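Local coordinates for protein sulfide-quinone reductase (Aquifex aeolicus, PDB 3HYW) that oxidises hydrogen sulfide with a quinone as electron acceptor, using bound FAD and accumulating polysulfide at the active site, probably released as cyclooctasulfur, at residues V110-S122 / N220-I232. Sequence-based numbering, arbitrary orientation.
Sequences VFGAEGQEENSTS and NVAVKAIEPDKVI
I226 points its CD1 methyl at the short helix 116-119. The methyl abuts the CB-CG part of the Q116 chain, 3.8 Å from CB and 3.7 Å from CG. With chi1 at -61°, CG2 of I226 stands anti to the backbone N and comes 4.0 Å from S120 CB. CD1 also touches CB of S120 and, more loosely, CB of A113. The Q116 chain is fully extended. It carries OE1 to the backbone N-H of A113 at 3.1 Å, and A113 N lies in the carbonyl plane of the Q116 amide. This bond closes the type II turn A113-Q116 a second time, beside the backbone bond from Q116 N to A113 O. N119 comes from the last turn of the helix. Its ND2 donates almost straight to I226 O at 3.0 Å, with that oxygen in the plane of the amide. The same amide lies across the P228 ring, ND2 being 3.8 Å from CD.

Beside these side chains runs a single backbone bridge, E114 with A225. E114 N donates to K224 O, and I226 N donates to E114 O, each at 2.8 Å. This adds the loop to the edge of the antiparallel sheet 222-226, 230-234, 240-244, where K224 and A225 form a classic bulge opposite I232. S120 OG bonds T248 OG1, tying the same region to strand 247-255. Both backbone polar atoms of buried I226 are thus paired, N with E114 O and O with N119 ND2, while its side chain packs against Q116 and S120.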
# COMPACT_ATOMS: atom_id res chain seq x y z
N VAL A 110 6.69 22.55 25.05
CA VAL A 110 5.57 23.47 24.79
C VAL A 110 4.31 22.66 24.54
O VAL A 110 4.19 21.95 23.54
CB VAL A 110 5.84 24.39 23.58
CG1 VAL A 110 4.65 25.35 23.32
CG2 VAL A 110 7.13 25.18 23.77
N PHE A 111 3.37 22.75 25.48
CA PHE A 111 2.08 22.08 25.37
C PHE A 111 1.10 23.00 24.65
O PHE A 111 0.22 23.61 25.25
CB PHE A 111 1.57 21.68 26.77
CG PHE A 111 2.47 20.69 27.46
CD1 PHE A 111 2.32 19.33 27.23
CD2 PHE A 111 3.48 21.13 28.31
CE1 PHE A 111 3.16 18.41 27.85
CE2 PHE A 111 4.33 20.21 28.94
CZ PHE A 111 4.16 18.86 28.71
N GLY A 112 1.29 23.08 23.33
CA GLY A 112 0.64 24.09 22.49
C GLY A 112 -0.85 24.01 22.29
O GLY A 112 -1.49 25.03 22.09
N ALA A 113 -1.42 22.80 22.35
CA ALA A 113 -2.87 22.64 22.24
C ALA A 113 -3.55 23.14 23.51
O ALA A 113 -3.00 23.02 24.62
CB ALA A 113 -3.24 21.18 21.97
N GLU A 114 -4.73 23.74 23.35
CA GLU A 114 -5.48 24.30 24.46
C GLU A 114 -5.85 23.20 25.45
O GLU A 114 -6.44 22.19 25.07
CB GLU A 114 -6.74 24.99 23.95
CG GLU A 114 -7.49 25.78 25.01
CD GLU A 114 -6.99 27.20 25.14
OE1 GLU A 114 -7.65 28.11 24.59
OE2 GLU A 114 -5.92 27.41 25.77
N GLY A 115 -5.50 23.41 26.72
CA GLY A 115 -5.79 22.45 27.79
C GLY A 115 -4.93 21.20 27.78
O GLY A 115 -5.22 20.24 28.50
N GLN A 116 -3.85 21.20 27.00
CA GLN A 116 -3.02 20.01 26.83
C GLN A 116 -2.26 19.65 28.11
O GLN A 116 -2.35 18.51 28.58
CB GLN A 116 -2.05 20.17 25.66
CG GLN A 116 -1.09 18.98 25.45
CD GLN A 116 -0.11 19.19 24.31
OE1 GLN A 116 -0.18 20.18 23.58
NE2 GLN A 116 0.82 18.25 24.15
N GLU A 117 -1.51 20.61 28.66
CA GLU A 117 -0.75 20.36 29.88
C GLU A 117 -1.66 19.94 31.04
O GLU A 117 -1.26 19.11 31.86
CB GLU A 117 0.10 21.57 30.27
CG GLU A 117 1.26 21.21 31.21
CD GLU A 117 2.14 22.39 31.59
OE1 GLU A 117 1.92 23.51 31.08
OE2 GLU A 117 3.06 22.20 32.42
N GLU A 118 -2.87 20.49 31.09
CA GLU A 118 -3.83 20.23 32.17
C GLU A 118 -4.61 18.92 32.00
O GLU A 118 -4.82 18.19 32.98
CB GLU A 118 -4.83 21.39 32.31
CG GLU A 118 -4.23 22.73 32.70
CD GLU A 118 -4.01 23.67 31.51
OE1 GLU A 118 -3.62 23.19 30.42
OE2 GLU A 118 -4.23 24.89 31.68
N ASN A 119 -5.05 18.63 30.78
CA ASN A 119 -5.99 17.53 30.53
C ASN A 119 -5.39 16.28 29.88
O ASN A 119 -5.98 15.20 29.95
CB ASN A 119 -7.17 18.03 29.68
CG ASN A 119 -7.89 19.19 30.32
OD1 ASN A 119 -8.06 19.24 31.54
ND2 ASN A 119 -8.34 20.14 29.50
N SER A 120 -4.24 16.43 29.24
CA SER A 120 -3.58 15.30 28.60
C SER A 120 -2.47 14.74 29.48
O SER A 120 -2.32 15.13 30.64
CB SER A 120 -3.04 15.71 27.23
OG SER A 120 -2.78 14.57 26.42
N THR A 121 -1.70 13.80 28.92
CA THR A 121 -0.50 13.29 29.57
C THR A 121 0.67 13.38 28.60
O THR A 121 0.47 13.54 27.39
CB THR A 121 -0.65 11.82 30.06
OG1 THR A 121 -0.90 10.95 28.96
CG2 THR A 121 -1.76 11.69 31.09
N SER A 122 1.88 13.28 29.13
CA SER A 122 3.08 13.30 28.32
C SER A 122 4.13 12.40 28.96
O SER A 122 4.06 12.10 30.15
CB SER A 122 3.60 14.73 28.22
OG SER A 122 4.09 15.17 29.47
N ASN A 220 -2.07 14.45 9.16
CA ASN A 220 -2.12 15.72 8.44
C ASN A 220 -3.15 16.70 9.00
O ASN A 220 -3.77 17.46 8.25
CB ASN A 220 -2.36 15.46 6.93
CG ASN A 220 -1.64 16.46 6.05
OD1 ASN A 220 -0.64 17.06 6.45
ND2 ASN A 220 -2.13 16.63 4.83
N VAL A 221 -3.30 16.69 10.32
CA VAL A 221 -4.24 17.59 10.99
C VAL A 221 -3.54 18.28 12.16
O VAL A 221 -2.50 17.83 12.63
CB VAL A 221 -5.53 16.87 11.49
CG1 VAL A 221 -6.35 16.33 10.32
CG2 VAL A 221 -5.19 15.75 12.47
N ALA A 222 -4.14 19.38 12.62
CA ALA A 222 -3.58 20.17 13.70
C ALA A 222 -4.46 20.03 14.93
O ALA A 222 -5.58 20.55 14.96
CB ALA A 222 -3.47 21.64 13.27
N VAL A 223 -3.97 19.30 15.93
CA VAL A 223 -4.64 19.20 17.22
C VAL A 223 -4.64 20.59 17.85
O VAL A 223 -3.58 21.21 18.02
CB VAL A 223 -3.95 18.18 18.15
CG1 VAL A 223 -4.61 18.16 19.54
CG2 VAL A 223 -3.99 16.80 17.54
N LYS A 224 -5.84 21.08 18.16
CA LYS A 224 -6.02 22.45 18.66
C LYS A 224 -6.34 22.50 20.15
O LYS A 224 -6.02 23.48 20.83
CB LYS A 224 -7.12 23.17 17.86
CG LYS A 224 -6.73 23.50 16.42
CD LYS A 224 -5.44 24.33 16.36
CE LYS A 224 -5.02 24.65 14.94
NZ LYS A 224 -5.45 26.01 14.52
N ALA A 225 -6.99 21.45 20.64
CA ALA A 225 -7.46 21.41 22.01
C ALA A 225 -7.62 19.99 22.51
O ALA A 225 -8.06 19.10 21.77
CB ALA A 225 -8.79 22.18 22.16
N ILE A 226 -7.27 19.80 23.77
CA ILE A 226 -7.55 18.57 24.48
C ILE A 226 -8.39 18.95 25.70
O ILE A 226 -7.95 19.68 26.58
CB ILE A 226 -6.27 17.82 24.90
CG1 ILE A 226 -5.46 17.44 23.64
CG2 ILE A 226 -6.61 16.57 25.69
CD1 ILE A 226 -3.98 17.41 23.85
N GLU A 227 -9.63 18.46 25.70
CA GLU A 227 -10.55 18.67 26.80
C GLU A 227 -10.59 17.37 27.61
O GLU A 227 -10.05 16.35 27.16
CB GLU A 227 -11.93 19.07 26.26
CG GLU A 227 -11.93 20.43 25.55
CD GLU A 227 -13.30 20.86 25.04
OE1 GLU A 227 -14.32 20.30 25.49
OE2 GLU A 227 -13.35 21.78 24.20
N PRO A 228 -11.19 17.39 28.81
CA PRO A 228 -11.28 16.14 29.57
C PRO A 228 -12.10 15.08 28.84
O PRO A 228 -11.97 13.88 29.12
CB PRO A 228 -12.00 16.57 30.86
CG PRO A 228 -11.76 18.04 30.97
CD PRO A 228 -11.77 18.53 29.56
N ASP A 229 -12.89 15.54 27.87
CA ASP A 229 -13.96 14.79 27.23
C ASP A 229 -13.58 14.34 25.81
O ASP A 229 -14.11 13.35 25.29
CB ASP A 229 -15.20 15.70 27.15
CG ASP A 229 -16.48 14.97 26.78
OD1 ASP A 229 -16.42 13.75 26.49
OD2 ASP A 229 -17.55 15.61 26.79
N LYS A 230 -12.66 15.08 25.18
CA LYS A 230 -12.46 14.97 23.74
C LYS A 230 -11.20 15.68 23.25
O LYS A 230 -10.61 16.51 23.95
CB LYS A 230 -13.68 15.53 22.99
CG LYS A 230 -14.14 16.91 23.45
CD LYS A 230 -15.53 17.24 22.92
CE LYS A 230 -16.18 18.35 23.70
NZ LYS A 230 -17.43 18.83 23.03
N VAL A 231 -10.79 15.34 22.03
CA VAL A 231 -9.73 16.05 21.33
C VAL A 231 -10.36 16.78 20.15
O VAL A 231 -11.20 16.22 19.44
CB VAL A 231 -8.59 15.09 20.88
CG1 VAL A 231 -7.56 15.82 20.00
CG2 VAL A 231 -7.90 14.48 22.09
N ILE A 232 -9.98 18.04 20.00
CA ILE A 232 -10.42 18.87 18.88
C ILE A 232 -9.24 19.12 17.94
O ILE A 232 -8.18 19.59 18.37
CB ILE A 232 -11.03 20.20 19.37
CG1 ILE A 232 -12.16 19.94 20.37
CG2 ILE A 232 -11.53 21.03 18.17
CD1 ILE A 232 -12.66 21.18 21.09